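Local atomic coordinates of uncharacterized protein (Leishmania infantum, PDB entry 4TYZ), a protein that is of unknown function but may bind and transfer sterols, this chain being its C-terminal GRAM domain of PH-like fold. Residues K33-L44 against S48-Y59. Sequence-based numbering, arbitrary orientation.
Sequences KQGYLFITPHWL and STLAAAHFSIEY
Two antiparallel junctions join Lys33-Leu44 to Ser48-Tyr59, one near each end. At the first, Gly35 and Ser48 form a non-hydrogen-bonded pair with CA atoms 4.0 Å apart; beside it, Thr49 N donates to Gln34 O at 2.9 Å. A water donates to the same oxygen and accepts from Leu50 N, tying the turn to the strand. At the second, Leu44 and Ile57 exchange both backbone bonds: Leu44 N reaches Ile57 O at 2.8 Å and 176°, and Ile57 N returns to Leu44 O. Just beyond this pairing, Tyr59 N donates to His42 O.

Trp43 and Glu58 carry the side-chain contact on one face. With Trp43 CG anti to its carbonyl carbon (chi1 -62°), the indole swings across the neighbouring strand, and Glu58 CG sits 3.6 Å from the centroid of its six-membered ring, 14° off the normal, a CH-pi contact. Glu58 is bent at chi2; its OE2 comes 3.3 Å from His42 CB, while OE1 bonds Asp60 N. Opposite this pair, Leu44 CB meets Ile57 CG2. Tyr59 presents its ring edge to Thr40 O, and its OH lies 3.3 Å from Ile39 CG2. At the far end, Thr49 OG1 stands over one face of the Tyr36 ring, 3.6 Å from CZ.

The contact joins parts of the 43-48/54-58 hairpin, whose strand 54-58 is outermost in the antiparallel sheet, to strand 31-39. As in the PH-like fold, a C-terminal helix, 96-107, packs against the strands, here through Ile39, Leu44 and Tyr59, whereas helix 2-9 meets Tyr36 and Phe38.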
loop_
_atom_site.group_PDB
_atom_site.type_symbol
_atom_site.label_atom_id
_atom_site.label_comp_id
_atom_site.label_asym_id
_atom_site.label_seq_id
_atom_site.Cartn_x
_atom_site.Cartn_y
_atom_site.Cartn_z
ATOM N N LYS A 33 1.112 -11.890 2.166
ATOM C CA LYS A 33 1.414 -11.842 0.739
ATOM C C LYS A 33 2.448 -10.775 0.428
ATOM O O LYS A 33 2.157 -9.576 0.537
ATOM C CB LYS A 33 0.150 -11.546 -0.077
ATOM C CG LYS A 33 -1.036 -12.431 0.225
ATOM C CD LYS A 33 -0.982 -13.702 -0.580
ATOM C CE LYS A 33 -2.265 -14.499 -0.426
ATOM N NZ LYS A 33 -2.032 -15.912 -0.811
ATOM N N GLN A 34 3.645 -11.201 0.027
ATOM C CA GLN A 34 4.665 -10.260 -0.417
ATOM C C GLN A 34 4.247 -9.603 -1.725
ATOM O O GLN A 34 3.702 -10.269 -2.600
ATOM C CB GLN A 34 6.003 -10.975 -0.589
ATOM C CG GLN A 34 7.154 -10.043 -0.869
ATOM C CD GLN A 34 7.581 -9.259 0.357
ATOM O OE1 GLN A 34 7.473 -9.737 1.494
ATOM N NE2 GLN A 34 8.083 -8.056 0.131
ATOM N N GLY A 35 4.480 -8.302 -1.857
ATOM C CA GLY A 35 4.092 -7.628 -3.084
ATOM C C GLY A 35 4.582 -6.203 -3.158
ATOM O O GLY A 35 5.631 -5.861 -2.600
ATOM N N TYR A 36 3.813 -5.385 -3.864
ATOM C CA TYR A 36 4.196 -4.012 -4.142
ATOM C C TYR A 36 3.083 -3.074 -3.767
ATOM O O TYR A 36 1.933 -3.281 -4.155
ATOM C CB TYR A 36 4.507 -3.819 -5.623
ATOM C CG TYR A 36 5.366 -4.897 -6.234
ATOM C CD1 TYR A 36 6.720 -4.979 -5.944
ATOM C CD2 TYR A 36 4.819 -5.829 -7.110
ATOM C CE1 TYR A 36 7.509 -5.968 -6.519
ATOM C CE2 TYR A 36 5.596 -6.817 -7.686
ATOM C CZ TYR A 36 6.936 -6.880 -7.389
ATOM O OH TYR A 36 7.703 -7.872 -7.968
ATOM N N LEU A 37 3.454 -2.037 -3.034
ATOM C CA LEU A 37 2.584 -0.901 -2.762
ATOM C C LEU A 37 2.794 0.131 -3.860
ATOM O O LEU A 37 3.931 0.494 -4.144
ATOM C CB LEU A 37 2.916 -0.311 -1.394
ATOM C CG LEU A 37 1.981 0.800 -0.948
ATOM C CD1 LEU A 37 0.661 0.146 -0.633
ATOM C CD2 LEU A 37 2.552 1.525 0.274
ATOM N N PHE A 38 1.707 0.570 -4.495
ATOM C CA PHE A 38 1.765 1.602 -5.533
ATOM C C PHE A 38 1.080 2.875 -5.073
ATOM O O PHE A 38 -0.031 2.832 -4.548
ATOM C CB PHE A 38 1.082 1.132 -6.817
ATOM C CG PHE A 38 1.624 -0.155 -7.371
ATOM C CD1 PHE A 38 2.708 -0.149 -8.230
ATOM C CD2 PHE A 38 1.027 -1.368 -7.056
ATOM C CE1 PHE A 38 3.187 -1.332 -8.768
ATOM C CE2 PHE A 38 1.507 -2.549 -7.583
ATOM C CZ PHE A 38 2.583 -2.533 -8.444
ATOM N N ILE A 39 1.728 4.011 -5.308
ATOM C CA ILE A 39 1.161 5.305 -4.964
ATOM C C ILE A 39 0.916 6.094 -6.250
ATOM O O ILE A 39 1.835 6.308 -7.041
ATOM C CB ILE A 39 2.089 6.061 -4.017
ATOM C CG1 ILE A 39 2.159 5.300 -2.684
ATOM C CG2 ILE A 39 1.622 7.491 -3.817
ATOM C CD1 ILE A 39 3.248 5.750 -1.789
ATOM N N THR A 40 -0.338 6.469 -6.471
ATOM C CA THR A 40 -0.701 7.291 -7.608
ATOM C C THR A 40 -1.361 8.557 -7.062
ATOM O O THR A 40 -1.528 8.693 -5.844
ATOM C CB THR A 40 -1.642 6.531 -8.595
ATOM O OG1 THR A 40 -2.996 6.573 -8.118
ATOM C CG2 THR A 40 -1.196 5.086 -8.757
ATOM N N PRO A 41 -1.701 9.512 -7.937
ATOM C CA PRO A 41 -2.282 10.725 -7.351
ATOM C C PRO A 41 -3.615 10.499 -6.618
ATOM O O PRO A 41 -3.893 11.215 -5.654
ATOM C CB PRO A 41 -2.476 11.636 -8.572
ATOM C CG PRO A 41 -1.417 11.184 -9.545
ATOM C CD PRO A 41 -1.353 9.685 -9.361
ATOM N N HIS A 42 -4.405 9.511 -7.033
ATOM C CA HIS A 42 -5.721 9.298 -6.425
ATOM C C HIS A 42 -5.873 7.974 -5.681
ATOM O O HIS A 42 -6.855 7.801 -4.952
ATOM C CB HIS A 42 -6.818 9.383 -7.490
ATOM C CG HIS A 42 -6.931 10.731 -8.120
ATOM N ND1 HIS A 42 -6.546 10.977 -9.421
ATOM C CD2 HIS A 42 -7.362 11.911 -7.620
ATOM C CE1 HIS A 42 -6.741 12.256 -9.696
ATOM N NE2 HIS A 42 -7.234 12.843 -8.624
ATOM N N TRP A 43 -4.916 7.062 -5.856
ATOM C CA TRP A 43 -5.074 5.688 -5.370
ATOM C C TRP A 43 -3.881 5.130 -4.638
ATOM O O TRP A 43 -2.723 5.400 -4.956
ATOM C CB TRP A 43 -5.394 4.726 -6.549
ATOM C CG TRP A 43 -6.673 5.073 -7.230
ATOM C CD1 TRP A 43 -6.849 6.012 -8.207
ATOM C CD2 TRP A 43 -7.966 4.513 -6.970
ATOM N NE1 TRP A 43 -8.177 6.073 -8.576
ATOM C CE2 TRP A 43 -8.882 5.162 -7.831
ATOM C CE3 TRP A 43 -8.439 3.524 -6.098
ATOM C CZ2 TRP A 43 -10.246 4.845 -7.855
ATOM C CZ3 TRP A 43 -9.796 3.213 -6.113
ATOM C CH2 TRP A 43 -10.684 3.875 -6.985
ATOM N N LEU A 44 -4.218 4.337 -3.636
ATOM C CA LEU A 44 -3.266 3.507 -2.932
ATOM C C LEU A 44 -3.548 2.075 -3.337
ATOM O O LEU A 44 -4.648 1.577 -3.115
ATOM C CB LEU A 44 -3.410 3.680 -1.424
ATOM C CG LEU A 44 -2.468 2.750 -0.677
ATOM C CD1 LEU A 44 -1.047 3.076 -1.071
ATOM C CD2 LEU A 44 -2.677 2.869 0.827
ATOM N N SER A 48 0.077 -8.467 -5.045
ATOM C CA SER A 48 0.941 -9.565 -4.624
ATOM C C SER A 48 1.886 -9.968 -5.754
ATOM O O SER A 48 1.492 -10.028 -6.920
ATOM C CB SER A 48 0.103 -10.775 -4.203
ATOM O OG SER A 48 -0.771 -10.454 -3.144
ATOM N N THR A 49 3.131 -10.232 -5.393
ATOM C CA THR A 49 4.146 -10.624 -6.359
ATOM C C THR A 49 3.829 -11.959 -7.002
ATOM O O THR A 49 3.961 -12.127 -8.219
ATOM C CB THR A 49 5.523 -10.721 -5.689
ATOM O OG1 THR A 49 5.875 -9.450 -5.148
ATOM C CG2 THR A 49 6.586 -11.158 -6.704
ATOM N N LEU A 50 3.412 -12.913 -6.181
ATOM C CA LEU A 50 3.262 -14.279 -6.677
ATOM C C LEU A 50 1.868 -14.850 -6.457
ATOM O O LEU A 50 1.674 -16.072 -6.463
ATOM C CB LEU A 50 4.300 -15.192 -6.021
ATOM C CG LEU A 50 5.769 -14.853 -6.274
ATOM C CD1 LEU A 50 6.659 -15.819 -5.497
ATOM C CD2 LEU A 50 6.092 -14.891 -7.764
ATOM N N ALA A 51 0.897 -13.968 -6.273
ATOM C CA ALA A 51 -0.484 -14.390 -6.085
ATOM C C ALA A 51 -1.429 -13.366 -6.696
ATOM O O ALA A 51 -1.015 -12.261 -7.053
ATOM C CB ALA A 51 -0.787 -14.579 -4.606
ATOM N N ALA A 52 -2.701 -13.735 -6.811
ATOM C CA ALA A 52 -3.708 -12.846 -7.385
ATOM C C ALA A 52 -4.067 -11.657 -6.501
ATOM O O ALA A 52 -4.455 -10.599 -7.020
ATOM C CB ALA A 52 -4.967 -13.631 -7.699
ATOM N N ALA A 53 -3.953 -11.841 -5.188
ATOM C CA ALA A 53 -4.438 -10.880 -4.201
ATOM C C ALA A 53 -3.944 -9.465 -4.467
ATOM O O ALA A 53 -2.755 -9.232 -4.672
ATOM C CB ALA A 53 -4.043 -11.309 -2.800
ATOM N N HIS A 54 -4.887 -8.537 -4.488
ATOM C CA HIS A 54 -4.573 -7.138 -4.723
ATOM C C HIS A 54 -5.694 -6.264 -4.195
ATOM O O HIS A 54 -6.814 -6.732 -3.990
ATOM C CB HIS A 54 -4.373 -6.878 -6.221
ATOM C CG HIS A 54 -5.593 -7.132 -7.046
ATOM N ND1 HIS A 54 -6.002 -8.405 -7.401
ATOM C CD2 HIS A 54 -6.502 -6.289 -7.589
ATOM C CE1 HIS A 54 -7.098 -8.330 -8.126
ATOM N NE2 HIS A 54 -7.426 -7.052 -8.258
ATOM N N PHE A 55 -5.404 -4.989 -3.978
ATOM C CA PHE A 55 -6.468 -4.052 -3.643
ATOM C C PHE A 55 -6.144 -2.681 -4.211
ATOM O O PHE A 55 -5.000 -2.391 -4.554
ATOM C CB PHE A 55 -6.708 -3.972 -2.110
ATOM C CG PHE A 55 -5.586 -3.323 -1.318
ATOM C CD1 PHE A 55 -5.412 -1.942 -1.310
ATOM C CD2 PHE A 55 -4.723 -4.100 -0.549
ATOM C CE1 PHE A 55 -4.375 -1.349 -0.573
ATOM C CE2 PHE A 55 -3.708 -3.517 0.201
ATOM C CZ PHE A 55 -3.525 -2.149 0.186
ATOM N N SER A 56 -7.168 -1.844 -4.310
ATOM C CA SER A 56 -6.954 -0.431 -4.611
ATOM C C SER A 56 -7.962 0.361 -3.821
ATOM O O SER A 56 -9.141 -0.004 -3.766
ATOM C CB SER A 56 -7.082 -0.135 -6.107
ATOM O OG SER A 56 -8.359 -0.520 -6.591
ATOM N N ILE A 57 -7.496 1.435 -3.199
ATOM C CA ILE A 57 -8.365 2.272 -2.396
ATOM C C ILE A 57 -8.072 3.729 -2.716
ATOM O O ILE A 57 -6.922 4.132 -2.856
ATOM C CB ILE A 57 -8.194 1.973 -0.889
ATOM C CG1 ILE A 57 -9.112 2.875 -0.067
ATOM C CG2 ILE A 57 -6.770 2.131 -0.459
ATOM C CD1 ILE A 57 -9.315 2.386 1.326
ATOM N N GLU A 58 -9.130 4.512 -2.900
ATOM C CA GLU A 58 -8.953 5.928 -3.205
ATOM C C GLU A 58 -8.555 6.668 -1.931
ATOM O O GLU A 58 -9.008 6.307 -0.852
ATOM C CB GLU A 58 -10.256 6.511 -3.777
ATOM C CG GLU A 58 -10.140 7.193 -5.137
ATOM C CD GLU A 58 -9.815 8.688 -5.044
ATOM O OE1 GLU A 58 -9.554 9.190 -3.928
ATOM O OE2 GLU A 58 -9.825 9.370 -6.099
ATOM N N TYR A 59 -7.709 7.692 -2.029
ATOM C CA TYR A 59 -7.380 8.438 -0.817
ATOM C C TYR A 59 -8.621 9.017 -0.139
ATOM O O TYR A 59 -8.630 9.173 1.088
ATOM C CB TYR A 59 -6.375 9.560 -1.106
ATOM C CG TYR A 59 -5.063 8.995 -1.560
ATOM C CD1 TYR A 59 -4.266 8.262 -0.692
ATOM C CD2 TYR A 59 -4.643 9.158 -2.876
ATOM C CE1 TYR A 59 -3.071 7.699 -1.140
ATOM C CE2 TYR A 59 -3.457 8.618 -3.317
ATOM C CZ TYR A 59 -2.681 7.893 -2.448
ATOM O OH TYR A 59 -1.496 7.359 -2.901
HETATM O O HOH W 1 3.231 -12.801 -3.416
#